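Local atomic coordinates of aspartate--tRNA(Asp/Asn) ligase (Thermus thermophilus, PDB entry 1N9W), a protein that attaches L-aspartate to both tRNA(Asp) and tRNA(Asn), activating it with ATP to Asp-AMP before transfer to the acceptor end. Residues B[11-25]-B[52-65]. Numbering follows the deposited sequence.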
# COMPACT_ATOMS: atom_id res chain seq x y z
N HIS B 11 -3.37 2.19 -34.31
CA HIS B 11 -2.96 1.07 -35.13
C HIS B 11 -3.88 0.76 -36.29
O HIS B 11 -3.85 -0.33 -36.84
CB HIS B 11 -2.82 -0.18 -34.25
CG HIS B 11 -1.76 -0.05 -33.21
ND1 HIS B 11 -0.51 -0.62 -33.35
CD2 HIS B 11 -1.74 0.60 -32.02
CE1 HIS B 11 0.23 -0.32 -32.29
NE2 HIS B 11 -0.50 0.42 -31.47
N VAL B 12 -4.71 1.73 -36.66
CA VAL B 12 -5.64 1.56 -37.77
C VAL B 12 -4.86 1.20 -39.03
O VAL B 12 -3.90 1.87 -39.38
CB VAL B 12 -6.45 2.85 -37.98
CG1 VAL B 12 -7.49 2.64 -39.06
CG2 VAL B 12 -7.12 3.25 -36.68
N GLY B 13 -5.27 0.13 -39.71
CA GLY B 13 -4.59 -0.29 -40.92
C GLY B 13 -3.50 -1.32 -40.70
O GLY B 13 -2.97 -1.90 -41.64
N GLN B 14 -3.15 -1.55 -39.44
CA GLN B 14 -2.11 -2.52 -39.13
C GLN B 14 -2.65 -3.82 -38.54
O GLN B 14 -3.83 -3.92 -38.20
CB GLN B 14 -1.11 -1.90 -38.16
CG GLN B 14 -0.46 -0.66 -38.72
CD GLN B 14 0.26 0.15 -37.67
OE1 GLN B 14 1.17 -0.34 -36.99
NE2 GLN B 14 -0.14 1.41 -37.52
N GLU B 15 -1.77 -4.81 -38.44
CA GLU B 15 -2.12 -6.09 -37.89
C GLU B 15 -1.70 -6.02 -36.43
O GLU B 15 -0.56 -5.63 -36.13
CB GLU B 15 -1.34 -7.21 -38.59
CG GLU B 15 -2.07 -8.54 -38.66
CD GLU B 15 -2.87 -8.69 -39.95
OE1 GLU B 15 -2.26 -8.98 -41.01
OE2 GLU B 15 -4.11 -8.50 -39.92
N VAL B 16 -2.61 -6.34 -35.52
CA VAL B 16 -2.29 -6.30 -34.09
C VAL B 16 -2.67 -7.62 -33.42
O VAL B 16 -3.34 -8.48 -34.01
CB VAL B 16 -3.02 -5.14 -33.36
CG1 VAL B 16 -2.74 -3.82 -34.05
CG2 VAL B 16 -4.52 -5.41 -33.29
N GLU B 17 -2.21 -7.79 -32.19
CA GLU B 17 -2.52 -9.00 -31.43
C GLU B 17 -3.27 -8.57 -30.18
O GLU B 17 -2.85 -7.66 -29.48
CB GLU B 17 -1.25 -9.74 -31.04
CG GLU B 17 -1.52 -11.12 -30.48
CD GLU B 17 -0.26 -11.94 -30.23
OE1 GLU B 17 0.35 -11.77 -29.15
OE2 GLU B 17 0.12 -12.73 -31.13
N LEU B 18 -4.40 -9.21 -29.90
CA LEU B 18 -5.19 -8.87 -28.72
C LEU B 18 -5.23 -10.07 -27.76
O LEU B 18 -5.12 -11.22 -28.19
CB LEU B 18 -6.63 -8.52 -29.13
CG LEU B 18 -6.84 -7.38 -30.16
CD1 LEU B 18 -8.21 -7.51 -30.78
CD2 LEU B 18 -6.68 -6.04 -29.49
N LEU B 19 -5.36 -9.78 -26.47
CA LEU B 19 -5.48 -10.83 -25.45
C LEU B 19 -6.62 -10.34 -24.58
O LEU B 19 -6.67 -9.16 -24.22
CB LEU B 19 -4.20 -10.95 -24.60
CG LEU B 19 -2.93 -11.40 -25.35
CD1 LEU B 19 -1.73 -11.38 -24.41
CD2 LEU B 19 -3.16 -12.80 -25.93
N GLY B 20 -7.57 -11.22 -24.27
CA GLY B 20 -8.70 -10.82 -23.45
C GLY B 20 -9.72 -11.93 -23.27
O GLY B 20 -9.39 -13.10 -23.43
N PHE B 21 -10.95 -11.56 -22.92
CA PHE B 21 -12.02 -12.54 -22.72
C PHE B 21 -13.20 -12.25 -23.63
O PHE B 21 -13.53 -11.10 -23.89
CB PHE B 21 -12.52 -12.51 -21.28
CG PHE B 21 -11.46 -12.78 -20.26
CD1 PHE B 21 -10.63 -11.75 -19.81
CD2 PHE B 21 -11.27 -14.06 -19.76
CE1 PHE B 21 -9.64 -11.99 -18.88
CE2 PHE B 21 -10.27 -14.31 -18.82
CZ PHE B 21 -9.46 -13.28 -18.38
N LEU B 22 -13.85 -13.31 -24.09
CA LEU B 22 -15.01 -13.15 -24.96
C LEU B 22 -16.20 -12.56 -24.18
O LEU B 22 -16.88 -13.28 -23.44
CB LEU B 22 -15.38 -14.51 -25.56
CG LEU B 22 -16.53 -14.60 -26.58
CD1 LEU B 22 -16.27 -13.69 -27.77
CD2 LEU B 22 -16.64 -16.06 -27.02
N HIS B 23 -16.45 -11.27 -24.36
CA HIS B 23 -17.56 -10.60 -23.67
C HIS B 23 -18.89 -11.19 -24.16
O HIS B 23 -19.73 -11.57 -23.36
CB HIS B 23 -17.50 -9.09 -23.92
CG HIS B 23 -18.20 -8.27 -22.88
ND1 HIS B 23 -17.73 -8.14 -21.60
CD2 HIS B 23 -19.35 -7.56 -22.94
CE1 HIS B 23 -18.56 -7.39 -20.90
NE2 HIS B 23 -19.55 -7.02 -21.69
N TRP B 24 -19.07 -11.24 -25.48
CA TRP B 24 -20.25 -11.86 -26.10
C TRP B 24 -19.95 -12.23 -27.54
O TRP B 24 -18.91 -11.87 -28.10
CB TRP B 24 -21.53 -10.99 -26.02
CG TRP B 24 -21.47 -9.62 -26.61
CD1 TRP B 24 -21.54 -8.44 -25.92
CD2 TRP B 24 -21.34 -9.26 -27.99
NE1 TRP B 24 -21.45 -7.37 -26.78
CE2 TRP B 24 -21.33 -7.85 -28.06
CE3 TRP B 24 -21.23 -9.99 -29.18
CZ2 TRP B 24 -21.20 -7.15 -29.27
CZ3 TRP B 24 -21.10 -9.30 -30.39
CH2 TRP B 24 -21.09 -7.89 -30.42
N ARG B 25 -20.88 -12.96 -28.13
CA ARG B 25 -20.74 -13.43 -29.50
C ARG B 25 -22.09 -13.39 -30.21
O ARG B 25 -23.14 -13.46 -29.58
CB ARG B 25 -20.19 -14.87 -29.49
CG ARG B 25 -21.10 -15.84 -28.71
CD ARG B 25 -20.55 -17.26 -28.55
NE ARG B 25 -21.60 -18.14 -28.01
CZ ARG B 25 -21.52 -19.46 -27.90
NH1 ARG B 25 -20.43 -20.12 -28.29
NH2 ARG B 25 -22.56 -20.13 -27.41
N LEU B 52 -17.19 -21.35 -32.43
CA LEU B 52 -17.05 -20.41 -31.33
C LEU B 52 -17.15 -21.01 -29.93
O LEU B 52 -18.00 -21.86 -29.66
CB LEU B 52 -18.07 -19.28 -31.48
CG LEU B 52 -17.91 -18.41 -32.74
CD1 LEU B 52 -19.06 -17.41 -32.84
CD2 LEU B 52 -16.56 -17.67 -32.70
N PRO B 53 -16.27 -20.58 -29.01
CA PRO B 53 -16.27 -21.06 -27.63
C PRO B 53 -17.31 -20.26 -26.86
O PRO B 53 -17.87 -19.31 -27.40
CB PRO B 53 -14.84 -20.76 -27.17
CG PRO B 53 -14.57 -19.45 -27.85
CD PRO B 53 -15.15 -19.64 -29.24
N LEU B 54 -17.57 -20.62 -25.60
CA LEU B 54 -18.57 -19.91 -24.80
C LEU B 54 -18.08 -18.55 -24.32
O LEU B 54 -16.89 -18.25 -24.36
CB LEU B 54 -18.98 -20.76 -23.57
CG LEU B 54 -19.87 -21.99 -23.81
CD1 LEU B 54 -20.00 -22.84 -22.52
CD2 LEU B 54 -21.25 -21.52 -24.27
N PRO B 55 -19.01 -17.69 -23.87
CA PRO B 55 -18.63 -16.36 -23.37
C PRO B 55 -17.72 -16.56 -22.15
O PRO B 55 -17.83 -17.56 -21.44
CB PRO B 55 -19.97 -15.74 -23.00
CG PRO B 55 -20.92 -16.36 -23.97
CD PRO B 55 -20.48 -17.80 -24.03
N GLU B 56 -16.84 -15.59 -21.94
CA GLU B 56 -15.87 -15.58 -20.85
C GLU B 56 -14.68 -16.51 -21.09
O GLU B 56 -13.93 -16.82 -20.16
CB GLU B 56 -16.54 -15.88 -19.49
CG GLU B 56 -17.34 -14.71 -18.91
CD GLU B 56 -16.61 -13.36 -18.99
OE1 GLU B 56 -15.41 -13.30 -18.63
OE2 GLU B 56 -17.24 -12.37 -19.42
N SER B 57 -14.52 -16.98 -22.32
CA SER B 57 -13.36 -17.82 -22.63
C SER B 57 -12.21 -16.85 -22.82
O SER B 57 -12.42 -15.71 -23.27
CB SER B 57 -13.58 -18.61 -23.93
OG SER B 57 -14.37 -19.77 -23.72
N ALA B 58 -11.00 -17.26 -22.45
CA ALA B 58 -9.83 -16.40 -22.61
C ALA B 58 -9.36 -16.61 -24.05
O ALA B 58 -9.22 -17.75 -24.50
CB ALA B 58 -8.74 -16.79 -21.63
N LEU B 59 -9.12 -15.51 -24.76
CA LEU B 59 -8.70 -15.59 -26.15
C LEU B 59 -7.50 -14.76 -26.55
O LEU B 59 -7.10 -13.81 -25.88
CB LEU B 59 -9.85 -15.13 -27.05
CG LEU B 59 -11.27 -15.62 -26.91
CD1 LEU B 59 -12.12 -14.84 -27.89
CD2 LEU B 59 -11.36 -17.11 -27.18
N ARG B 60 -6.95 -15.13 -27.70
CA ARG B 60 -5.87 -14.39 -28.30
C ARG B 60 -6.40 -14.15 -29.71
O ARG B 60 -6.91 -15.07 -30.35
CB ARG B 60 -4.59 -15.23 -28.35
CG ARG B 60 -3.51 -14.61 -29.19
CD ARG B 60 -2.19 -15.34 -29.01
NE ARG B 60 -1.34 -15.12 -30.16
CZ ARG B 60 -1.51 -15.71 -31.34
NH1 ARG B 60 -2.49 -16.59 -31.52
NH2 ARG B 60 -0.71 -15.41 -32.35
N VAL B 61 -6.33 -12.90 -30.17
CA VAL B 61 -6.79 -12.56 -31.51
C VAL B 61 -5.74 -11.78 -32.30
O VAL B 61 -5.16 -10.80 -31.82
CB VAL B 61 -8.08 -11.69 -31.50
CG1 VAL B 61 -8.39 -11.22 -32.93
CG2 VAL B 61 -9.27 -12.47 -30.92
N ARG B 62 -5.51 -12.23 -33.53
CA ARG B 62 -4.56 -11.57 -34.43
C ARG B 62 -5.38 -11.06 -35.61
O ARG B 62 -6.11 -11.81 -36.24
CB ARG B 62 -3.50 -12.57 -34.91
CG ARG B 62 -2.59 -12.03 -36.01
CD ARG B 62 -1.45 -13.00 -36.33
NE ARG B 62 -1.92 -14.27 -36.90
CZ ARG B 62 -2.13 -14.49 -38.20
NH1 ARG B 62 -1.94 -13.51 -39.08
NH2 ARG B 62 -2.54 -15.68 -38.61
N GLY B 63 -5.26 -9.77 -35.90
CA GLY B 63 -6.02 -9.22 -37.00
C GLY B 63 -5.77 -7.77 -37.38
O GLY B 63 -4.97 -7.08 -36.75
N LEU B 64 -6.49 -7.33 -38.41
CA LEU B 64 -6.37 -5.97 -38.95
C LEU B 64 -7.32 -4.96 -38.31
O LEU B 64 -8.53 -5.19 -38.23
CB LEU B 64 -6.65 -6.02 -40.46
CG LEU B 64 -6.59 -4.71 -41.25
CD1 LEU B 64 -5.13 -4.30 -41.40
CD2 LEU B 64 -7.25 -4.89 -42.62
N VAL B 65 -6.76 -3.84 -37.85
CA VAL B 65 -7.56 -2.78 -37.25
C VAL B 65 -8.22 -1.97 -38.36
O VAL B 65 -7.55 -1.38 -39.21
CB VAL B 65 -6.68 -1.83 -36.38
CG1 VAL B 65 -7.54 -0.75 -35.70
CG2 VAL B 65 -5.94 -2.65 -35.31
O HOH W 1 -19.55 -12.42 -20.79
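In the OB-fold domain that binds the tRNA, strands 15-25 and 58-65 run antiparallel, joined by paired backbone bonds from Val16-Gly63 through Leu18-Val61 to Gly20-Leu59. On one face of the sheet, Glu17 reaches diagonally to Arg60. With CG anti to the backbone N (chi1 -169°) and the chain extended beyond it, Glu17 brings OE2 to the guanidinium edge, 3.0 Å from Arg60 NE and 3.1 Å from Arg60 NH2. Both bonds of this salt bridge are weak and bent, the two N-H groups converging on a single oxygen; the carboxylate and guanidinium planes stand 72° apart. Arg60 NH1 pairs with Glu83, and the arginine's stem lies against Leu19, whose CD2 is 3.7 Å from Arg60 CB. A methionine in place of Arg60 would probably leave the carboxylates of Glu17 and Glu83 without their shared positive mate. Also on this face, Phe21 lays its CE2 against Ala58 CB and meets Phe223 of the second subunit edge-to-face. The opposite face is apolar: Val16 CG1 meets Val65 CG2 at 3.6 Å, the two side chains crossing at about a right angle. The type II turn 54-57 is tied in where Glu56 N donates a hydrogen bond to a lone pair of Leu22 O, 2.8 Å away. Arg25 passes one guanidinium face over Leu54 CA and Pro55 CD, and its NH1 makes a weak, bent bond (118°) to Pro53 O at 2.8 Å.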